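Local coordinates for amidohydrolase family protein (Acinetobacter baumannii, PDB 4I6K) that probably hydrolyses 2-pyrone-4,6-dicarboxylic acid, as a member of the amidohydrolase family, at residues G182-V187 / Y215-T220; E154-P159 / I178-R183; L62-F67 / T259-I264. One frame throughout, in Å; residues are numbered along the deposited sequence.

Overall arrangement
The three contacts belong to one chain folded as an eight-stranded parallel sheet, its strands in sequential order with helices between them, as in the barrel of amidohydrolases. Contact 2 pairs neighbouring strands 152-156 and 176-178 and follows the loop beyond the second. Contact 1 starts on that loop, sharing G182 and R183, and carries it against the loop after strand 207-210; the two centres lie about 11 Å apart. Citric acid touches H180 of contact 2 and R216 of contact 1, consistent with both bordering one pocket. Contact 3, its centre about 22 Å from either, joins helices 55-64 and 260-270, so that contacts 1 and 2 fall within the stretch it closes.

Contact 1: G182-V187 / Y215-T220; sequences GRVDPV and YRLGAT
A single water ties the two loops together, held by three protein groups: it accepts from R183 NE at 2.8 Å and donates to V184 O at 2.8 Å and to R216 O at 2.9 Å. The water sits in the plane of the R183 guanidinium, at its edge, while R216 CB lies over one face of the same group, 3.8 Å from NE. Bends at chi2 and chi3 (-57° and -62°) fold the R183 chain back so that its flat end can lie over R216. From CB onward R216 runs extended, away from R183, to a salt bridge with D248 and a weak hydrogen bond to the bound citric acid.

Farther along the loops, L217 pushes its CD2 branch against the backbone of the other loop, 3.6 Å from V184 N, and also meets V184 CB. Helix 222-237 packs on both side chains through I226. P186 then leans on the L217 carbonyl, with a CA-H...O contact of 3.5 Å from P186 CA to L217 O. Two loops following successive parallel strands and meeting beside a bound ligand are consistent with the active-site end of an amidohydrolase barrel.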
# COMPACT_ATOMS: atom_id res chain seq x y z
N GLY A 182 -6.60 -1.03 -6.39
CA GLY A 182 -7.54 0.09 -6.37
C GLY A 182 -8.88 -0.31 -5.78
O GLY A 182 -9.89 0.36 -5.98
N ARG A 183 -8.88 -1.42 -5.05
CA ARG A 183 -10.05 -1.87 -4.27
C ARG A 183 -11.33 -1.93 -5.09
O ARG A 183 -12.37 -1.40 -4.69
CB ARG A 183 -10.26 -1.02 -3.01
CG ARG A 183 -9.24 -1.31 -1.88
CD ARG A 183 -9.25 -2.78 -1.46
NE ARG A 183 -10.56 -3.16 -0.92
CZ ARG A 183 -10.90 -3.06 0.36
NH1 ARG A 183 -10.03 -2.59 1.24
NH2 ARG A 183 -12.10 -3.42 0.77
N VAL A 184 -11.25 -2.60 -6.23
CA VAL A 184 -12.40 -2.77 -7.11
C VAL A 184 -13.62 -3.10 -6.27
O VAL A 184 -13.52 -3.90 -5.34
CB VAL A 184 -12.13 -3.90 -8.14
CG1 VAL A 184 -13.28 -4.02 -9.13
CG2 VAL A 184 -10.81 -3.67 -8.87
N ASP A 185 -14.76 -2.47 -6.55
CA ASP A 185 -15.96 -2.80 -5.78
C ASP A 185 -16.30 -4.27 -5.87
O ASP A 185 -16.34 -4.86 -6.96
CB ASP A 185 -17.19 -1.99 -6.20
CG ASP A 185 -18.35 -2.21 -5.25
OD1 ASP A 185 -18.16 -1.94 -4.04
OD2 ASP A 185 -19.43 -2.65 -5.68
N PRO A 186 -16.56 -4.88 -4.71
CA PRO A 186 -16.94 -6.30 -4.73
C PRO A 186 -18.17 -6.54 -5.61
O PRO A 186 -18.24 -7.56 -6.30
CB PRO A 186 -17.24 -6.60 -3.26
CG PRO A 186 -16.45 -5.56 -2.49
CD PRO A 186 -16.53 -4.33 -3.35
N VAL A 187 -19.12 -5.60 -5.61
CA VAL A 187 -20.38 -5.76 -6.33
C VAL A 187 -20.33 -5.20 -7.75
O VAL A 187 -20.61 -5.91 -8.72
CB VAL A 187 -21.54 -5.09 -5.57
CG1 VAL A 187 -22.71 -4.87 -6.50
CG2 VAL A 187 -21.96 -5.95 -4.40
N TYR A 215 -7.65 -10.77 -2.25
CA TYR A 215 -8.74 -11.30 -1.43
C TYR A 215 -9.62 -10.23 -0.78
O TYR A 215 -10.59 -10.57 -0.09
CB TYR A 215 -8.21 -12.26 -0.36
CG TYR A 215 -7.13 -11.64 0.49
CD1 TYR A 215 -5.79 -11.89 0.20
CD2 TYR A 215 -7.44 -10.79 1.55
CE1 TYR A 215 -4.78 -11.32 0.96
CE2 TYR A 215 -6.44 -10.23 2.33
CZ TYR A 215 -5.11 -10.49 2.02
OH TYR A 215 -4.10 -9.94 2.76
N ARG A 216 -9.30 -8.95 -0.97
CA ARG A 216 -10.20 -7.87 -0.50
C ARG A 216 -11.16 -7.44 -1.60
O ARG A 216 -11.97 -6.51 -1.44
CB ARG A 216 -9.41 -6.68 0.03
CG ARG A 216 -8.37 -7.06 1.07
CD ARG A 216 -7.88 -5.85 1.85
NE ARG A 216 -6.89 -6.23 2.86
CZ ARG A 216 -7.19 -6.67 4.08
NH1 ARG A 216 -6.23 -7.00 4.93
NH2 ARG A 216 -8.47 -6.78 4.45
N LEU A 217 -11.07 -8.12 -2.73
CA LEU A 217 -11.87 -7.78 -3.89
C LEU A 217 -13.20 -8.56 -3.92
O LEU A 217 -14.06 -8.31 -4.75
CB LEU A 217 -11.05 -8.01 -5.18
CG LEU A 217 -9.69 -7.31 -5.31
CD1 LEU A 217 -8.94 -7.78 -6.55
CD2 LEU A 217 -9.83 -5.78 -5.31
N GLY A 218 -13.35 -9.50 -2.98
CA GLY A 218 -14.54 -10.36 -2.91
C GLY A 218 -14.12 -11.74 -2.45
O GLY A 218 -12.96 -11.95 -2.09
N ALA A 219 -15.05 -12.70 -2.45
CA ALA A 219 -14.72 -14.09 -2.07
C ALA A 219 -14.08 -14.90 -3.21
O ALA A 219 -13.93 -14.40 -4.33
CB ALA A 219 -15.96 -14.79 -1.51
N THR A 220 -13.66 -16.14 -2.93
CA THR A 220 -13.06 -16.96 -3.98
C THR A 220 -14.09 -17.80 -4.73
O THR A 220 -15.19 -18.02 -4.22
CB THR A 220 -11.94 -17.92 -3.47
OG1 THR A 220 -12.42 -18.68 -2.35
CG2 THR A 220 -10.67 -17.16 -3.09
O HOH W 1 -12.42 -4.02 -2.78

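Contact 2: E154-P159 / I178-R183; sequences ELHAPP and IDHFGR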
# COMPACT_ATOMS: atom_id res chain seq x y z
N GLU A 154 0.57 7.21 -0.53
CA GLU A 154 -0.11 5.92 -0.70
C GLU A 154 -1.60 6.05 -0.39
O GLU A 154 -1.98 6.65 0.62
CB GLU A 154 0.54 4.86 0.21
CG GLU A 154 0.00 3.43 0.04
CD GLU A 154 0.64 2.44 1.02
OE1 GLU A 154 1.38 2.87 1.94
OE2 GLU A 154 0.40 1.22 0.87
N LEU A 155 -2.44 5.48 -1.25
CA LEU A 155 -3.89 5.53 -1.04
C LEU A 155 -4.48 4.15 -0.82
O LEU A 155 -4.19 3.20 -1.56
CB LEU A 155 -4.61 6.19 -2.22
CG LEU A 155 -4.01 7.48 -2.77
CD1 LEU A 155 -4.84 8.05 -3.93
CD2 LEU A 155 -3.84 8.50 -1.65
N HIS A 156 -5.31 4.03 0.20
CA HIS A 156 -6.18 2.89 0.32
C HIS A 156 -7.58 3.45 0.40
O HIS A 156 -7.92 4.13 1.37
CB HIS A 156 -5.84 2.07 1.55
CG HIS A 156 -6.62 0.80 1.63
ND1 HIS A 156 -7.31 0.41 2.76
CD2 HIS A 156 -6.84 -0.17 0.71
CE1 HIS A 156 -7.90 -0.74 2.54
NE2 HIS A 156 -7.63 -1.12 1.30
N ALA A 157 -8.38 3.19 -0.62
CA ALA A 157 -9.66 3.85 -0.76
C ALA A 157 -10.51 3.22 -1.85
O ALA A 157 -9.98 2.62 -2.79
CB ALA A 157 -9.45 5.33 -1.04
N PRO A 158 -11.84 3.37 -1.74
CA PRO A 158 -12.77 2.88 -2.74
C PRO A 158 -12.72 3.73 -4.01
O PRO A 158 -12.45 4.94 -3.93
CB PRO A 158 -14.13 3.04 -2.06
CG PRO A 158 -13.92 4.22 -1.11
CD PRO A 158 -12.53 4.01 -0.60
N PRO A 159 -13.00 3.11 -5.16
CA PRO A 159 -12.94 3.81 -6.43
C PRO A 159 -13.70 5.14 -6.44
O PRO A 159 -13.24 6.11 -7.05
CB PRO A 159 -13.52 2.79 -7.41
CG PRO A 159 -12.99 1.47 -6.85
CD PRO A 159 -13.17 1.65 -5.34
N ILE A 178 -1.31 3.23 -5.27
CA ILE A 178 -2.67 2.81 -4.97
C ILE A 178 -2.72 1.38 -4.45
O ILE A 178 -2.26 0.46 -5.12
CB ILE A 178 -3.64 2.99 -6.17
CG1 ILE A 178 -3.68 4.46 -6.62
CG2 ILE A 178 -5.05 2.50 -5.81
CD1 ILE A 178 -2.87 4.72 -7.88
N ASP A 179 -3.27 1.21 -3.24
CA ASP A 179 -3.34 -0.07 -2.54
C ASP A 179 -4.32 -1.07 -3.17
O ASP A 179 -5.41 -0.69 -3.59
CB ASP A 179 -3.77 0.15 -1.09
CG ASP A 179 -2.66 0.75 -0.24
OD1 ASP A 179 -2.99 1.29 0.84
OD2 ASP A 179 -1.48 0.67 -0.64
N HIS A 180 -3.91 -2.34 -3.22
CA HIS A 180 -4.78 -3.47 -3.55
C HIS A 180 -5.65 -3.30 -4.80
O HIS A 180 -6.88 -3.22 -4.72
CB HIS A 180 -5.66 -3.82 -2.34
CG HIS A 180 -4.93 -3.84 -1.04
ND1 HIS A 180 -3.64 -4.32 -0.91
CD2 HIS A 180 -5.31 -3.45 0.21
CE1 HIS A 180 -3.26 -4.21 0.35
NE2 HIS A 180 -4.25 -3.68 1.05
N PHE A 181 -4.99 -3.25 -5.96
CA PHE A 181 -5.65 -3.10 -7.26
C PHE A 181 -6.62 -1.94 -7.37
O PHE A 181 -7.37 -1.86 -8.34
CB PHE A 181 -6.39 -4.39 -7.65
CG PHE A 181 -5.51 -5.60 -7.69
CD1 PHE A 181 -4.99 -6.07 -8.89
CD2 PHE A 181 -5.20 -6.28 -6.52
CE1 PHE A 181 -4.19 -7.19 -8.92
CE2 PHE A 181 -4.40 -7.41 -6.55
CZ PHE A 181 -3.90 -7.86 -7.75
N GLY A 182 -6.60 -1.03 -6.39
CA GLY A 182 -7.54 0.09 -6.37
C GLY A 182 -8.88 -0.31 -5.78
O GLY A 182 -9.89 0.36 -5.98
N ARG A 183 -8.88 -1.42 -5.05
CA ARG A 183 -10.05 -1.87 -4.27
C ARG A 183 -11.33 -1.93 -5.09
O ARG A 183 -12.37 -1.40 -4.69
CB ARG A 183 -10.26 -1.02 -3.01
CG ARG A 183 -9.24 -1.31 -1.88
CD ARG A 183 -9.25 -2.78 -1.46
NE ARG A 183 -10.56 -3.16 -0.92
CZ ARG A 183 -10.90 -3.06 0.36
NH1 ARG A 183 -10.03 -2.59 1.24
NH2 ARG A 183 -12.10 -3.42 0.77
O HOH W 2 -7.20 1.68 -2.94
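E154 and D179 meet with their carboxylates almost perpendicular, planes 83° apart, and E154 OE2 comes within 2.5 Å of D179 OD2. E154 gets there on an extended chain, its CG anti to the backbone N (chi1 -175°). K210 makes a salt bridge to E154 OE2 and R123 one to D179 OD1, and these charges probably ease the burial of the two acids.

The other oxygen of D179, OD1, lies alongside H156, 3.0 Å from its CB, with the imidazole and carboxylate planes turned obliquely to each other. Beyond D179 the H156 ring reaches H180, H156 NE2 standing 3.5 Å from H180 CD2, near the plane of the H180 ring. The two imidazoles are steeply inclined, at 78°. N125 takes H156 ND1, and S212 takes H180 ND1; H180 NE2 hydrogen-bonds the citric acid, which probably came from the crystallisation liquor.

Beneath these side chains runs the parallel sheet of the barrel. L155 and I178 form a parallel bridge, and D179 N donates to L155 O at 2.8 Å in a nearly straight bond. Past the strand ends the backbones part, and a water spans them, accepting from A157 N and donating to D179 O.

R183 comes to the NE2 end of the H156 ring. Its CG and CD pass along the NE2 side of the imidazole, and NH1 comes 2.8 Å from H156 NE2, each atom lying near the plane of the other's flat group. Next to it P159, in the first turn of helix 159-169, sets its ring against the backbone of G182 and R183: P159 CD is 3.2 Å from R183 O, and P159 CG touches G182 O.

Contact 3: L62-F67 / T259-I264; sequences LDEHNF and TYEDAI
H65 and E261 make the polar link between the end of helix 55-64 and the start of helix 260-270: H65 NE2 donates to E261 OE2 at 2.9 Å, with an angle of 162° at the hydrogen. The oxygen lies almost in the imidazole plane, whereas the donor meets E261 OE2 on its anti side and 31° out of the carboxylate plane. A bend at chi2 (56°) curls the E261 chain round, carrying its carboxylate to the histidine and laying CG at the edge of the ring. E64 brings a second carboxylate to the same neighbourhood, E64 OE2 standing 4.3 Å from E261 OE2.

Among the ring contacts, I264 CG1 lies over one face of H65 in a CH-pi contact, 4.2 Å from the centroid and set toward the rim. Y260 and H65 lie alongside each other, running antiparallel with their planes oblique, and Y260 CD2 is 3.9 Å from H65 CD2.

Two apolar contacts join them. I264 CD1 and F67 CE1 reach toward each other to 4.1 Å, and L62 CD2 lies 4.4 Å from Y260 CZ. The polar OH of that tyrosine is hydrogen-bonded to D29 of strand 28-32, which L62 and F67 also touch.

Capping motifs mark both helix ends. Helix 55-64 finishes in a Schellman motif, with N66 at positive phi, F67 N bonded to L62 O and N66 N to D63 O; helix 260-270 starts with a capping box in which T259 OG1 accepts from D262 N and D262 OD2 from T259 N.

The two acids close to H65 would probably raise its affinity for a proton; a protonated ring would add charge attraction to the bond with E261 and offset the repulsion between E64 and E261.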
# COMPACT_ATOMS: atom_id res chain seq x y z
N LEU A 62 9.77 -13.50 4.92
CA LEU A 62 10.63 -12.99 3.86
C LEU A 62 11.77 -13.96 3.60
O LEU A 62 12.06 -14.32 2.46
CB LEU A 62 11.19 -11.61 4.22
CG LEU A 62 10.20 -10.46 4.43
CD1 LEU A 62 10.95 -9.13 4.54
CD2 LEU A 62 9.19 -10.42 3.30
N ASP A 63 12.42 -14.38 4.68
CA ASP A 63 13.51 -15.36 4.62
C ASP A 63 13.08 -16.65 3.94
O ASP A 63 13.72 -17.11 3.00
CB ASP A 63 14.04 -15.64 6.02
CG ASP A 63 14.70 -14.43 6.63
OD1 ASP A 63 14.90 -14.40 7.86
OD2 ASP A 63 15.02 -13.49 5.86
N GLU A 64 11.97 -17.22 4.42
CA GLU A 64 11.45 -18.47 3.88
C GLU A 64 11.13 -18.42 2.38
O GLU A 64 10.95 -19.47 1.76
CB GLU A 64 10.20 -18.91 4.65
CG GLU A 64 10.41 -19.05 6.15
CD GLU A 64 9.23 -19.71 6.86
OE1 GLU A 64 9.48 -20.39 7.88
OE2 GLU A 64 8.08 -19.54 6.41
N HIS A 65 11.05 -17.22 1.81
CA HIS A 65 10.72 -17.08 0.39
C HIS A 65 11.72 -16.25 -0.40
O HIS A 65 11.43 -15.78 -1.51
CB HIS A 65 9.32 -16.50 0.21
CG HIS A 65 8.23 -17.37 0.75
ND1 HIS A 65 7.53 -18.26 -0.03
CD2 HIS A 65 7.71 -17.48 2.00
CE1 HIS A 65 6.63 -18.88 0.71
NE2 HIS A 65 6.72 -18.43 1.94
N ASN A 66 12.90 -16.07 0.17
CA ASN A 66 13.96 -15.37 -0.53
C ASN A 66 13.69 -13.89 -0.80
O ASN A 66 14.24 -13.31 -1.74
CB ASN A 66 14.28 -16.12 -1.82
CG ASN A 66 14.74 -17.54 -1.55
OD1 ASN A 66 15.55 -17.77 -0.65
ND2 ASN A 66 14.22 -18.50 -2.31
N PHE A 67 12.85 -13.27 0.02
CA PHE A 67 12.63 -11.85 -0.12
C PHE A 67 13.75 -11.07 0.54
O PHE A 67 14.16 -11.37 1.66
CB PHE A 67 11.28 -11.45 0.46
CG PHE A 67 10.15 -11.62 -0.50
CD1 PHE A 67 9.74 -12.89 -0.89
CD2 PHE A 67 9.51 -10.51 -1.04
CE1 PHE A 67 8.69 -13.05 -1.78
CE2 PHE A 67 8.45 -10.66 -1.94
CZ PHE A 67 8.05 -11.94 -2.31
N THR A 259 -2.84 -17.37 4.14
CA THR A 259 -1.48 -17.44 4.65
C THR A 259 -0.55 -16.66 3.73
O THR A 259 -0.91 -16.31 2.59
CB THR A 259 -0.96 -18.89 4.68
OG1 THR A 259 -0.93 -19.41 3.34
CG2 THR A 259 -1.85 -19.78 5.54
N TYR A 260 0.66 -16.43 4.21
CA TYR A 260 1.69 -15.85 3.36
C TYR A 260 1.81 -16.68 2.09
O TYR A 260 1.84 -16.13 0.98
CB TYR A 260 3.02 -15.80 4.09
CG TYR A 260 3.90 -14.71 3.55
CD1 TYR A 260 3.78 -13.41 4.03
CD2 TYR A 260 4.83 -14.97 2.55
CE1 TYR A 260 4.57 -12.40 3.53
CE2 TYR A 260 5.62 -13.97 2.03
CZ TYR A 260 5.49 -12.68 2.52
OH TYR A 260 6.28 -11.68 2.02
N GLU A 261 1.87 -18.00 2.23
CA GLU A 261 2.01 -18.88 1.07
C GLU A 261 0.86 -18.71 0.08
O GLU A 261 1.05 -18.73 -1.14
CB GLU A 261 2.12 -20.34 1.50
CG GLU A 261 3.41 -20.65 2.26
CD GLU A 261 3.57 -19.76 3.47
OE1 GLU A 261 2.55 -19.48 4.13
OE2 GLU A 261 4.71 -19.33 3.75
N ASP A 262 -0.35 -18.52 0.61
CA ASP A 262 -1.52 -18.27 -0.22
C ASP A 262 -1.38 -16.96 -0.99
O ASP A 262 -1.79 -16.86 -2.15
CB ASP A 262 -2.78 -18.22 0.65
CG ASP A 262 -3.10 -19.56 1.27
OD1 ASP A 262 -2.70 -20.59 0.68
OD2 ASP A 262 -3.75 -19.57 2.33
N ALA A 263 -0.82 -15.95 -0.33
CA ALA A 263 -0.56 -14.67 -0.98
C ALA A 263 0.42 -14.87 -2.14
O ALA A 263 0.14 -14.47 -3.27
CB ALA A 263 -0.04 -13.64 0.02
N ILE A 264 1.57 -15.49 -1.85
CA ILE A 264 2.57 -15.81 -2.87
C ILE A 264 1.95 -16.56 -4.05
O ILE A 264 2.24 -16.26 -5.21
CB ILE A 264 3.69 -16.72 -2.32
CG1 ILE A 264 4.31 -16.11 -1.06
CG2 ILE A 264 4.75 -16.95 -3.38
CD1 ILE A 264 4.99 -14.80 -1.31